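Local coordinates for 5-methylthioribose-1-phosphate isomerase (Saccharomyces cerevisiae, PDB 1W2W), which catalyses the interconversion of methylthioribose-1-phosphate and methylthioribulose-1-phosphate, a step of the methionine salvage pathway, at residues S63-T66 against E67-L70; L186-G190 against Y191-L195. All coordinates share one frame; numbering follows the deposited sequence.

Contact 1 (S63-T66 against E67-L70)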
ATOM      1  N   SER A  63       7.868   0.943  32.462  1.00 12.67           N
ATOM      2  CA  SER A  63       6.854   0.111  33.111  1.00 13.49           C
ATOM      3  C   SER A  63       7.444  -0.728  34.250  1.00 13.87           C
ATOM      4  O   SER A  63       6.735  -1.070  35.201  1.00 14.79           O
ATOM      5  CB  SER A  63       6.093  -0.765  32.104  1.00 13.22           C
ATOM      6  OG  SER A  63       6.842  -1.913  31.734  1.00 13.94           O
ATOM      7  N   VAL A  64       8.730  -1.055  34.154  1.00 13.82           N
ATOM      8  CA  VAL A  64       9.425  -1.729  35.255  1.00 13.56           C
ATOM      9  C   VAL A  64       9.545  -0.765  36.440  1.00 13.97           C
ATOM     10  O   VAL A  64       9.306  -1.131  37.605  1.00 13.76           O
ATOM     11  CB  VAL A  64      10.826  -2.211  34.820  1.00 12.58           C
ATOM     12  CG1 VAL A  64      11.488  -3.007  35.946  1.00 13.70           C
ATOM     13  CG2 VAL A  64      10.751  -3.081  33.574  1.00 12.41           C
ATOM     14  N   LEU A  65       9.909   0.479  36.154  1.00 13.99           N
ATOM     15  CA  LEU A  65      10.024   1.474  37.213  1.00 13.32           C
ATOM     16  C   LEU A  65       8.676   1.767  37.875  1.00 13.66           C
ATOM     17  O   LEU A  65       8.587   1.813  39.103  1.00 14.04           O
ATOM     18  CB  LEU A  65      10.688   2.766  36.715  1.00 13.05           C
ATOM     19  CG  LEU A  65      10.782   3.913  37.738  1.00 12.16           C
ATOM     20  CD1 LEU A  65      11.653   3.515  38.939  1.00 13.83           C
ATOM     21  CD2 LEU A  65      11.336   5.173  37.083  1.00 12.74           C
ATOM     22  N   THR A  66       7.617   1.966  37.099  1.00 12.85           N
ATOM     23  CA  THR A  66       6.316   2.189  37.733  1.00 14.00           C
ATOM     24  C   THR A  66       5.902   0.981  38.574  1.00 14.66           C
ATOM     25  O   THR A  66       5.287   1.148  39.632  1.00 15.82           O
ATOM     26  CB  THR A  66       5.198   2.548  36.721  1.00 13.63           C
ATOM     27  OG1 THR A  66       5.133   1.565  35.685  1.00 13.96           O
ATOM     28  CG2 THR A  66       5.503   3.837  35.985  1.00 15.13           C
ATOM     29  N   GLU A  67       6.236  -0.222  38.111  1.00 13.71           N
ATOM     30  CA  GLU A  67       5.900  -1.430  38.863  1.00 15.37           C
ATOM     31  C   GLU A  67       6.622  -1.472  40.208  1.00 16.44           C
ATOM     32  O   GLU A  67       6.003  -1.742  41.246  1.00 16.57           O
ATOM     33  CB  GLU A  67       6.171  -2.714  38.074  1.00 15.19           C
ATOM     34  CG  GLU A  67       5.891  -3.957  38.909  1.00 14.88           C
ATOM     35  CD  GLU A  67       5.493  -5.151  38.073  1.00 16.19           C
ATOM     36  OE1 GLU A  67       5.949  -6.270  38.380  1.00 16.44           O
ATOM     37  OE2 GLU A  67       4.721  -4.972  37.106  1.00 16.67           O
ATOM     38  N   VAL A  68       7.925  -1.205  40.214  1.00 16.91           N
ATOM     39  CA  VAL A  68       8.650  -1.321  41.477  1.00 18.25           C
ATOM     40  C   VAL A  68       8.246  -0.218  42.441  1.00 18.07           C
ATOM     41  O   VAL A  68       8.243  -0.410  43.664  1.00 16.86           O
ATOM     42  CB  VAL A  68      10.177  -1.392  41.300  1.00 19.29           C
ATOM     43  CG1 VAL A  68      10.572  -2.598  40.443  1.00 20.64           C
ATOM     44  CG2 VAL A  68      10.699  -0.116  40.732  1.00 19.63           C
ATOM     45  N   GLN A  69       7.885   0.943  41.900  1.00 16.65           N
ATOM     46  CA  GLN A  69       7.416   2.026  42.757  1.00 16.93           C
ATOM     47  C   GLN A  69       6.032   1.762  43.318  1.00 18.55           C
ATOM     48  O   GLN A  69       5.738   2.135  44.456  1.00 18.99           O
ATOM     49  CB  GLN A  69       7.487   3.376  42.045  1.00 16.22           C
ATOM     50  CG  GLN A  69       8.923   3.684  41.630  1.00 14.22           C
ATOM     51  CD  GLN A  69       9.135   5.123  41.240  1.00 14.77           C
ATOM     52  OE1 GLN A  69       8.213   5.781  40.744  1.00 13.98           O
ATOM     53  NE2 GLN A  69      10.341   5.626  41.468  1.00 15.08           N
ATOM     54  N   LEU A  70       5.191   1.105  42.530  1.00 19.00           N
ATOM     55  CA  LEU A  70       3.865   0.722  42.997  1.00 21.25           C
ATOM     56  C   LEU A  70       3.955  -0.305  44.131  1.00 22.56           C
ATOM     57  O   LEU A  70       3.234  -0.208  45.124  1.00 22.98           O
ATOM     58  CB  LEU A  70       3.028   0.170  41.838  1.00 20.87           C
ATOM     59  CG  LEU A  70       1.576  -0.227  42.122  1.00 21.53           C
ATOM     60  CD1 LEU A  70       0.844   0.872  42.859  1.00 21.99           C
ATOM     61  CD2 LEU A  70       0.844  -0.577  40.829  1.00 22.05           C
TER
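L65 and Q69 lie one helical turn apart on helix 53-73, and their side chains lean across each other. The methyl CD1 of L65 sits over the flat face of the Q69 amide at its nitrogen end, with CD1 3.5 Å from NE2. L65 reaches it with CG anti to the backbone N (chi1 177°). Q69 sets off differently. Its CG lies beside its own N (chi1 -60°) and passes 3.2 Å from the carbonyl O of L65. V68 flanks the same methyl more loosely, with CG2 4.2 Å from L65 CD1. Its other branch, CG1, rests 3.4 Å from V64 O. E67 takes another direction. Its extended chain carries the carboxylate to R98, the N-H of I38 and Y83 OH. Beneath these side chains run four i to i+4 backbone bonds, from E67 N to S63 O (3.1 Å) through L70 N to T66 O (2.9 Å). The amide of Q69 is also gripped at both atoms: NE2 gives to D133 OD1 and P13 O, and OE1 accepts from V16 N. A buried amide can therefore pack against a leucine methyl without losing polar partners. The buried E67 carboxylate is probably kept ionised by R98.

Contact 2 (L186-G190 against Y191-L195); sequences LATSG and YGTAL
T188 and G192 meet on the inner side of a tight bend just before helix 194-210. T188 OG1 lies 3.6 Å from G192 CA, and the methyl CG2 of T188 is 4.0 Å from the same carbon. T188 OG1 stands between the backbone N and the carbonyl carbon (chi1 69°). From there it accepts the N-H of G190 at 3.0 Å, in a fairly straight bond (159° at the hydrogen), and it is also bonded to G184 O. A valine here would probably leave the N-H of G190 and the carbonyl of G184 without this shared partner and let the turn relax. The bend is tightest at Y191. G192 N returns to G190 O at 2.9 Å, but the bond is weak, bent to 136°. Y191 CB is also only 2.9 Å from G190 O. Both flanking glycines adopt backbone angles that would jam a CB against the preceding carbonyl O.

Further along, the packing thins. The methyls of T188 and T193 are 4.4 Å apart (CG2 to CG2). S189, G190 and Y191 are partly exposed, and the Y191 ring leads off to S200 on the following helix, where OH meets the serine hydroxyl.

The geometry is that of an ST turn at T188 followed by a classic gamma turn centred on Y191. Together they feed the chain into helix 194-210. The T193 side chain is about 9 Å from that of C181, the predicted transition-state stabiliser.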
ATOM      1  N   LEU A 186       6.910  10.402  17.537  1.00 11.59           N
ATOM      2  CA  LEU A 186       5.993   9.331  17.914  1.00 11.45           C
ATOM      3  C   LEU A 186       6.637   7.957  18.074  1.00 11.60           C
ATOM      4  O   LEU A 186       6.013   7.052  18.633  1.00 12.36           O
ATOM      5  CB  LEU A 186       4.780   9.272  16.975  1.00 12.24           C
ATOM      6  CG  LEU A 186       3.844  10.483  17.067  1.00 11.74           C
ATOM      7  CD1 LEU A 186       2.929  10.562  15.838  1.00 10.56           C
ATOM      8  CD2 LEU A 186       3.010  10.428  18.355  1.00 10.23           C
ATOM      9  N   ALA A 187       7.866   7.806  17.576  1.00  9.92           N
ATOM     10  CA  ALA A 187       8.561   6.515  17.604  1.00  9.61           C
ATOM     11  C   ALA A 187       9.697   6.476  18.620  1.00  9.90           C
ATOM     12  O   ALA A 187      10.365   5.451  18.757  1.00  9.47           O
ATOM     13  CB  ALA A 187       9.093   6.172  16.207  1.00  9.26           C
ATOM     14  N   THR A 188       9.911   7.586  19.321  1.00  9.62           N
ATOM     15  CA  THR A 188      11.147   7.792  20.087  1.00 11.12           C
ATOM     16  C   THR A 188      10.861   8.687  21.294  1.00 10.94           C
ATOM     17  O   THR A 188       9.709   8.936  21.632  1.00 12.11           O
ATOM     18  CB  THR A 188      12.277   8.438  19.231  1.00 10.26           C
ATOM     19  OG1 THR A 188      11.956   9.803  18.899  1.00 11.37           O
ATOM     20  CG2 THR A 188      12.494   7.725  17.897  1.00 11.63           C
ATOM     21  N   SER A 189      11.908   9.195  21.940  1.00 11.73           N
ATOM     22  CA  SER A 189      11.716  10.140  23.029  1.00 12.96           C
ATOM     23  C   SER A 189      11.429  11.533  22.462  1.00 12.88           C
ATOM     24  O   SER A 189      11.134  12.470  23.224  1.00 13.60           O
ATOM     25  CB  SER A 189      12.966  10.189  23.925  1.00 12.64           C
ATOM     26  OG  SER A 189      14.056  10.741  23.196  1.00 13.51           O
ATOM     27  N   GLY A 190      11.517  11.685  21.139  1.00 11.83           N
ATOM     28  CA  GLY A 190      11.357  12.990  20.519  1.00 11.84           C
ATOM     29  C   GLY A 190      12.392  13.260  19.439  1.00 11.52           C
ATOM     30  O   GLY A 190      13.503  12.744  19.502  1.00 10.82           O
ATOM     31  N   TYR A 191      12.009  14.067  18.456  1.00 11.13           N
ATOM     32  CA  TYR A 191      12.860  14.434  17.315  1.00 10.81           C
ATOM     33  C   TYR A 191      13.037  13.329  16.249  1.00 10.71           C
ATOM     34  O   TYR A 191      12.731  13.531  15.068  1.00 12.07           O
ATOM     35  CB  TYR A 191      14.209  15.000  17.758  1.00 10.58           C
ATOM     36  CG  TYR A 191      14.866  15.818  16.674  1.00 11.64           C
ATOM     37  CD1 TYR A 191      14.456  17.124  16.435  1.00 13.10           C
ATOM     38  CD2 TYR A 191      15.874  15.285  15.880  1.00 12.11           C
ATOM     39  CE1 TYR A 191      15.039  17.885  15.450  1.00 13.54           C
ATOM     40  CE2 TYR A 191      16.466  16.035  14.886  1.00 12.94           C
ATOM     41  CZ  TYR A 191      16.037  17.336  14.673  1.00 13.76           C
ATOM     42  OH  TYR A 191      16.595  18.124  13.698  1.00 13.58           O
ATOM     43  N   GLY A 192      13.506  12.154  16.662  1.00 10.40           N
ATOM     44  CA  GLY A 192      13.405  10.986  15.801  1.00 10.88           C
ATOM     45  C   GLY A 192      14.715  10.645  15.106  1.00 11.29           C
ATOM     46  O   GLY A 192      15.726  11.342  15.260  1.00 11.19           O
ATOM     47  N   THR A 193      14.673   9.571  14.324  1.00  9.98           N
ATOM     48  CA  THR A 193      15.863   9.051  13.668  1.00 10.90           C
ATOM     49  C   THR A 193      15.826   9.466  12.203  1.00 10.37           C
ATOM     50  O   THR A 193      16.319  10.537  11.883  1.00 10.12           O
ATOM     51  CB  THR A 193      16.002   7.538  13.865  1.00 11.28           C
ATOM     52  OG1 THR A 193      14.825   6.861  13.386  1.00 11.22           O
ATOM     53  CG2 THR A 193      16.058   7.222  15.353  1.00 11.67           C
ATOM     54  N   ALA A 194      15.238   8.673  11.313  1.00  9.71           N
ATOM     55  CA  ALA A 194      15.154   9.136   9.924  1.00  9.78           C
ATOM     56  C   ALA A 194      14.391  10.468   9.840  1.00  9.00           C
ATOM     57  O   ALA A 194      14.795  11.369   9.110  1.00 10.10           O
ATOM     58  CB  ALA A 194      14.535   8.072   9.003  1.00  8.97           C
ATOM     59  N   LEU A 195      13.293  10.606  10.579  1.00  9.87           N
ATOM     60  CA  LEU A 195      12.563  11.876  10.564  1.00 10.25           C
ATOM     61  C   LEU A 195      13.387  12.985  11.222  1.00  9.99           C
ATOM     62  O   LEU A 195      13.209  14.155  10.892  1.00  9.99           O
ATOM     63  CB  LEU A 195      11.167  11.776  11.195  1.00  9.61           C
ATOM     64  CG  LEU A 195      10.202  12.896  10.770  1.00 11.64           C
ATOM     65  CD1 LEU A 195       9.853  12.775   9.286  1.00 10.77           C
ATOM     66  CD2 LEU A 195       8.932  12.850  11.613  1.00 12.15           C
TER

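How the contacts relate
This chain is the N-terminal part of the longer enzyme. From the N terminus, it passes the small antiparallel sheet and helix 38-46, then enters helix 53-73, which holds contact 1. Helices 88-103, 111-124 and 129-168 and strand 174-179 follow before contact 2 opens. The two contacts are in series and neither nests nor crosses. Each is local: contact 1 is a stretch of helix, contact 2 a bend in the loop leading to helix 194-210. Their centres are 25 Å apart, on opposite sides of the chain's centre. Helix 129-168 links them, packing on L65 through L136 and V140 and on T188 through D147 and N151. Contact 2 also touches P54 and I58 of helix 53-73, and T193 packs on another chain.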